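Local atomic coordinates of metallo-beta-lactamase (Serratia marcescens, PDB entry 5AYA), a protein that probably hydrolyses the beta-lactam ring of antibiotics with a two-zinc active site, where L-captopril is bound here. Residues A[25-30]-A[210-215]; A[70-75]-A[148-153]. All blocks are in the same frame, centred on the assembly; numbering follows the deposited sequence.

Contact 1 of 2, residues A[25-30]-A[210-215]. With ZN (zinc ion), chain C; X8Z (L-captopril), chain H.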
# COMPACT_ATOMS: atom_id res chain seq x y z
N GLY A 25 -12.68 1.43 2.11
CA GLY A 25 -12.02 2.55 1.43
C GLY A 25 -10.50 2.52 1.32
O GLY A 25 -9.92 3.35 0.62
N ILE A 26 -9.83 1.60 2.02
CA ILE A 26 -8.36 1.49 1.93
C ILE A 26 -7.94 0.04 1.68
O ILE A 26 -8.40 -0.85 2.36
CB ILE A 26 -7.69 1.96 3.23
CG1 ILE A 26 -8.05 3.41 3.53
CG2 ILE A 26 -6.17 1.80 3.16
CD1 ILE A 26 -7.31 4.42 2.69
N SER A 27 -6.99 -0.17 0.76
CA SER A 27 -6.53 -1.52 0.43
C SER A 27 -5.63 -2.07 1.52
O SER A 27 -4.83 -1.33 2.09
CB SER A 27 -5.75 -1.52 -0.87
OG SER A 27 -6.52 -1.03 -1.93
N ALA A 28 -5.86 -3.33 1.88
CA ALA A 28 -4.84 -4.20 2.45
C ALA A 28 -4.94 -5.56 1.78
O ALA A 28 -6.01 -6.00 1.37
CB ALA A 28 -5.01 -4.35 3.94
N VAL A 29 -3.79 -6.19 1.65
CA VAL A 29 -3.70 -7.40 0.89
C VAL A 29 -2.97 -8.36 1.74
O VAL A 29 -1.97 -7.98 2.36
CB VAL A 29 -2.92 -7.16 -0.40
CG1 VAL A 29 -2.29 -8.46 -0.88
CG2 VAL A 29 -3.82 -6.50 -1.43
N LEU A 30 -3.48 -9.59 1.78
CA LEU A 30 -2.77 -10.71 2.35
C LEU A 30 -2.23 -11.61 1.25
O LEU A 30 -2.89 -11.88 0.26
CB LEU A 30 -3.69 -11.49 3.28
CG LEU A 30 -2.99 -12.57 4.12
CD1 LEU A 30 -2.48 -11.96 5.42
CD2 LEU A 30 -3.95 -13.71 4.42
N ILE A 210 -1.39 -6.82 -12.57
CA ILE A 210 -2.48 -6.54 -11.64
C ILE A 210 -2.00 -5.44 -10.71
O ILE A 210 -0.98 -5.61 -10.05
CB ILE A 210 -2.84 -7.80 -10.82
CG1 ILE A 210 -3.25 -8.92 -11.78
CG2 ILE A 210 -3.96 -7.53 -9.81
CD1 ILE A 210 -3.59 -10.23 -11.11
N ALA A 211 -2.65 -4.27 -10.74
CA ALA A 211 -2.34 -3.25 -9.77
C ALA A 211 -3.44 -3.14 -8.71
O ALA A 211 -4.63 -3.22 -9.02
CB ALA A 211 -2.07 -1.92 -10.44
N ILE A 212 -3.03 -3.10 -7.46
CA ILE A 212 -3.90 -2.80 -6.33
C ILE A 212 -3.38 -1.47 -5.74
O ILE A 212 -2.25 -1.40 -5.26
CB ILE A 212 -3.86 -3.92 -5.28
CG1 ILE A 212 -4.25 -5.25 -5.91
CG2 ILE A 212 -4.79 -3.60 -4.11
CD1 ILE A 212 -3.32 -6.39 -5.59
N ALA A 213 -4.12 -0.39 -5.97
CA ALA A 213 -3.74 0.92 -5.45
C ALA A 213 -4.10 1.04 -3.97
O ALA A 213 -5.09 0.47 -3.51
CB ALA A 213 -4.37 2.04 -6.26
N ALA A 214 -3.27 1.76 -3.22
CA ALA A 214 -3.48 1.90 -1.78
C ALA A 214 -4.89 2.42 -1.52
O ALA A 214 -5.64 1.86 -0.70
CB ALA A 214 -2.44 2.85 -1.19
N HIS A 215 -5.27 3.45 -2.25
CA HIS A 215 -6.69 3.80 -2.45
C HIS A 215 -7.30 3.00 -3.62
O HIS A 215 -7.04 3.29 -4.80
CB HIS A 215 -6.87 5.32 -2.63
CG HIS A 215 -6.58 6.11 -1.39
ND1 HIS A 215 -7.47 6.22 -0.35
CD2 HIS A 215 -5.45 6.75 -0.99
CE1 HIS A 215 -6.91 6.90 0.64
NE2 HIS A 215 -5.69 7.23 0.27
ZN ZN C . -4.26 7.39 2.01
O1 X8Z H . -4.20 9.92 -2.53
C4 X8Z H . -5.11 10.05 -1.71
C2 X8Z H . -4.78 10.26 -0.26
C1 X8Z H . -3.43 9.62 -0.02
S X8Z H . -3.08 9.42 1.73
C3 X8Z H . -4.80 11.74 0.16
N X8Z H . -6.42 9.96 -2.01
C8 X8Z H . -6.88 9.57 -3.34
C9 X8Z H . -6.46 10.52 -4.41
O3 X8Z H . -6.43 11.81 -4.13
O2 X8Z H . -6.22 10.12 -5.54
C5 X8Z H . -7.53 10.19 -1.08
C6 X8Z H . -8.81 9.88 -1.85
C7 X8Z H . -8.41 9.58 -3.29
O HOH W 1 -10.01 5.81 -1.21

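Contact 2 of 2, residues A[70-75]-A[148-153]. With ZN (zinc ion), chain B; NA (sodium ion), chain E; X8Z (L-captopril), chain H.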
# COMPACT_ATOMS: atom_id res chain seq x y z
N SER A 70 4.56 -1.79 4.90
CA SER A 70 3.91 -0.49 4.76
C SER A 70 4.19 0.16 3.41
O SER A 70 5.34 0.17 2.97
CB SER A 70 4.32 0.46 5.90
OG SER A 70 3.94 1.80 5.57
N THR A 71 3.17 0.76 2.79
CA THR A 71 3.39 1.61 1.61
C THR A 71 3.93 2.96 2.07
O THR A 71 5.12 3.28 1.85
CB THR A 71 2.10 1.82 0.78
OG1 THR A 71 1.04 2.27 1.62
CG2 THR A 71 1.65 0.52 0.04
N HIS A 72 3.09 3.70 2.80
CA HIS A 72 3.56 4.92 3.48
C HIS A 72 2.82 5.27 4.77
O HIS A 72 1.71 4.77 5.04
CB HIS A 72 3.49 6.09 2.51
CG HIS A 72 2.11 6.57 2.25
ND1 HIS A 72 1.35 6.12 1.19
CD2 HIS A 72 1.34 7.46 2.92
CE1 HIS A 72 0.15 6.66 1.26
NE2 HIS A 72 0.13 7.51 2.28
N SER A 73 3.38 6.24 5.51
CA SER A 73 3.12 6.40 6.95
C SER A 73 2.14 7.53 7.21
O SER A 73 2.42 8.43 8.01
CB SER A 73 4.43 6.66 7.70
OG SER A 73 5.19 7.66 7.05
N HIS A 74 1.04 7.54 6.47
CA HIS A 74 -0.12 8.31 6.86
C HIS A 74 -1.11 7.42 7.56
O HIS A 74 -1.16 6.22 7.29
CB HIS A 74 -0.79 8.93 5.66
CG HIS A 74 0.03 10.01 5.04
ND1 HIS A 74 -0.29 10.57 3.83
CD2 HIS A 74 1.13 10.65 5.48
CE1 HIS A 74 0.61 11.49 3.52
NE2 HIS A 74 1.48 11.57 4.52
N GLU A 75 -1.89 8.03 8.45
CA GLU A 75 -2.77 7.33 9.39
C GLU A 75 -3.71 6.30 8.73
O GLU A 75 -3.88 5.18 9.24
CB GLU A 75 -3.59 8.36 10.19
CG GLU A 75 -4.49 9.26 9.33
CD GLU A 75 -5.19 10.36 10.13
OE1 GLU A 75 -5.24 10.28 11.38
OE2 GLU A 75 -5.75 11.29 9.49
N PRO A 148 9.19 7.50 -3.56
CA PRO A 148 8.93 8.61 -2.67
C PRO A 148 8.28 9.80 -3.38
O PRO A 148 7.98 9.74 -4.60
CB PRO A 148 10.32 8.96 -2.14
CG PRO A 148 11.24 8.62 -3.29
CD PRO A 148 10.58 7.48 -4.04
N GLY A 149 7.98 10.83 -2.59
CA GLY A 149 7.27 12.01 -3.08
C GLY A 149 6.10 12.43 -2.21
O GLY A 149 6.04 13.57 -1.74
N HIS A 150 5.10 11.55 -2.12
CA HIS A 150 3.92 11.74 -1.29
C HIS A 150 4.37 11.66 0.15
O HIS A 150 3.82 12.33 1.03
CB HIS A 150 2.86 10.65 -1.66
CG HIS A 150 1.59 10.70 -0.84
ND1 HIS A 150 0.47 11.36 -1.28
CD2 HIS A 150 1.21 10.02 0.26
CE1 HIS A 150 -0.52 11.17 -0.43
NE2 HIS A 150 -0.10 10.35 0.52
N THR A 151 5.30 10.73 0.41
CA THR A 151 6.09 10.68 1.64
C THR A 151 7.52 10.35 1.21
O THR A 151 7.73 9.83 0.10
CB THR A 151 5.64 9.57 2.61
OG1 THR A 151 5.87 8.28 2.02
CG2 THR A 151 4.16 9.71 3.01
N GLU A 152 8.48 10.61 2.10
CA GLU A 152 9.90 10.40 1.80
C GLU A 152 10.22 8.91 1.77
O GLU A 152 10.99 8.45 0.94
CB GLU A 152 10.76 11.08 2.85
CG GLU A 152 12.18 11.41 2.41
CD GLU A 152 13.01 12.04 3.51
OE1 GLU A 152 12.44 12.78 4.35
OE2 GLU A 152 14.24 11.80 3.54
N GLY A 153 9.53 8.13 2.61
CA GLY A 153 9.81 6.71 2.72
C GLY A 153 8.85 5.77 2.00
O GLY A 153 8.84 4.59 2.27
ZN ZN B . -0.86 9.41 2.15
NA NA E . 7.21 2.38 3.33
O1 X8Z H . -4.20 9.92 -2.53
C4 X8Z H . -5.11 10.05 -1.71
C2 X8Z H . -4.78 10.26 -0.26
C1 X8Z H . -3.43 9.62 -0.02
S X8Z H . -3.08 9.42 1.73
C3 X8Z H . -4.80 11.74 0.16
N X8Z H . -6.42 9.96 -2.01
C8 X8Z H . -6.88 9.57 -3.34
C9 X8Z H . -6.46 10.52 -4.41
O3 X8Z H . -6.43 11.81 -4.13
O2 X8Z H . -6.22 10.12 -5.54
C5 X8Z H . -7.53 10.19 -1.08
C6 X8Z H . -8.81 9.88 -1.85
C7 X8Z H . -8.41 9.58 -3.29
O HOH W 2 5.86 3.79 5.45

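Contact 1 of 2, residues A[25-30]-A[210-215]
S27 and A214 join the two halves of the alpha-beta/beta-alpha sandwich of the metallo-beta-lactamase fold in a buried contact, in the loops that lead into strand 29-31 and out of strand 210-213. Strand 29-31 belongs to the larger sheet and strand 210-213 to the smaller, and the touching parts run roughly antiparallel, their directions 149° apart. S27 ties the segments together twice, using successive carbonyls. Its backbone N donates to A214 O at 2.8 Å in a nearly straight bond. Its hydroxyl reaches the preceding carbonyl of segment 210-215: with OG anti to the carbonyl carbon (chi1 -58°), S27 OG donates to A213 O over a short 2.6 Å, somewhat tilted from the carbonyl plane. Two buried carbonyls, one on the last residue of strand 210-213 and one just beyond it, are thereby satisfied. On one flank the contact turns apolar, where V29 CG2 meets I212 CG2 at 4.1 Å between the sheets; F172 of strand 166-173 touches both side chains and continues this core.

The other flank leads to the metal site. I26 and H215 lie side by side and point the same way, I26 CD1 approaching H215 CE1 to 3.2 Å, neither over the face nor at the edge. The ring is held at both nitrogens: H215 NE2 binds a zinc ion completed by D76, H77 and the captopril sulfur, while a water bridges the far side, accepting from H215 ND1 at 2.7 Å and donating to G25 O at 3.1 Å.

Contact 2 of 2, residues A[70-75]-A[148-153]
H72, H74 and H150 come together on one zinc ion, joining the HxHxDH motif of the metallo-beta-lactamase superfamily, in the loop after strand 65-69, to the loop that carries the third histidine between strands 140-146 and 155-163. Packing is dense at the metal. The rings of H72 and H150 form a T-shaped pair, planes at 69°, in which the edge of H150 brings CD2 over one face of H72. H72 NE2 and H150 NE2 are 3.3 Å apart without a hydrogen bond, because both point at the zinc. H74 differs by using ND1, at 2.1 Å from the zinc, which leaves its NE2 to D111. Second-shell acceptors likewise hold the other rings: H72 ND1 is hydrogen-bonded to D174 OD1, and H150 ND1 to T177 O.

T151 packs against H72 and H74 through its CG2. Its chi1 of 65° sets OG1 between the backbone N and carbonyl carbon and leaves CG2 anti to the carbonyl carbon, 3.6 Å from H74 NE2 and equally near H72 CD2. T151 OG1 lies 3.3 Å from H72 CB and takes its hydrogen bond from N98.

Toward G153 side-chain packing gives way to a backbone meeting spanned by a sodium ion. T71 O and G153 O stand 4.0 Å apart with no direct bond, and both bind the metal, while E152 beside them is exposed to solvent. The sodium is bound by oxygens: T71 O at 2.7 Å, S70 O, G153 O and a water that donates to S70 OG at 2.8 Å.

The two contacts illustrate how distant parts of a chain can build one metal centre. Contact 2 is nested within the loop closed by contact 1; their centres are about 15 Å apart, and their nearest atoms about 5 Å apart, without touching. The active site joins them. The zinc of contact 1 and the zinc of contact 2 lie 4.0 Å from each other, bridged by the captopril sulfur X8Z S, which is 2.4 Å from the first and 2.3 Å from the second. Residues directly after segment 70-75 supply ligands to the zinc of contact 1, so the two sites share one loop. T177 and R252 hydrogen-bond the inhibitor from outside both contacts.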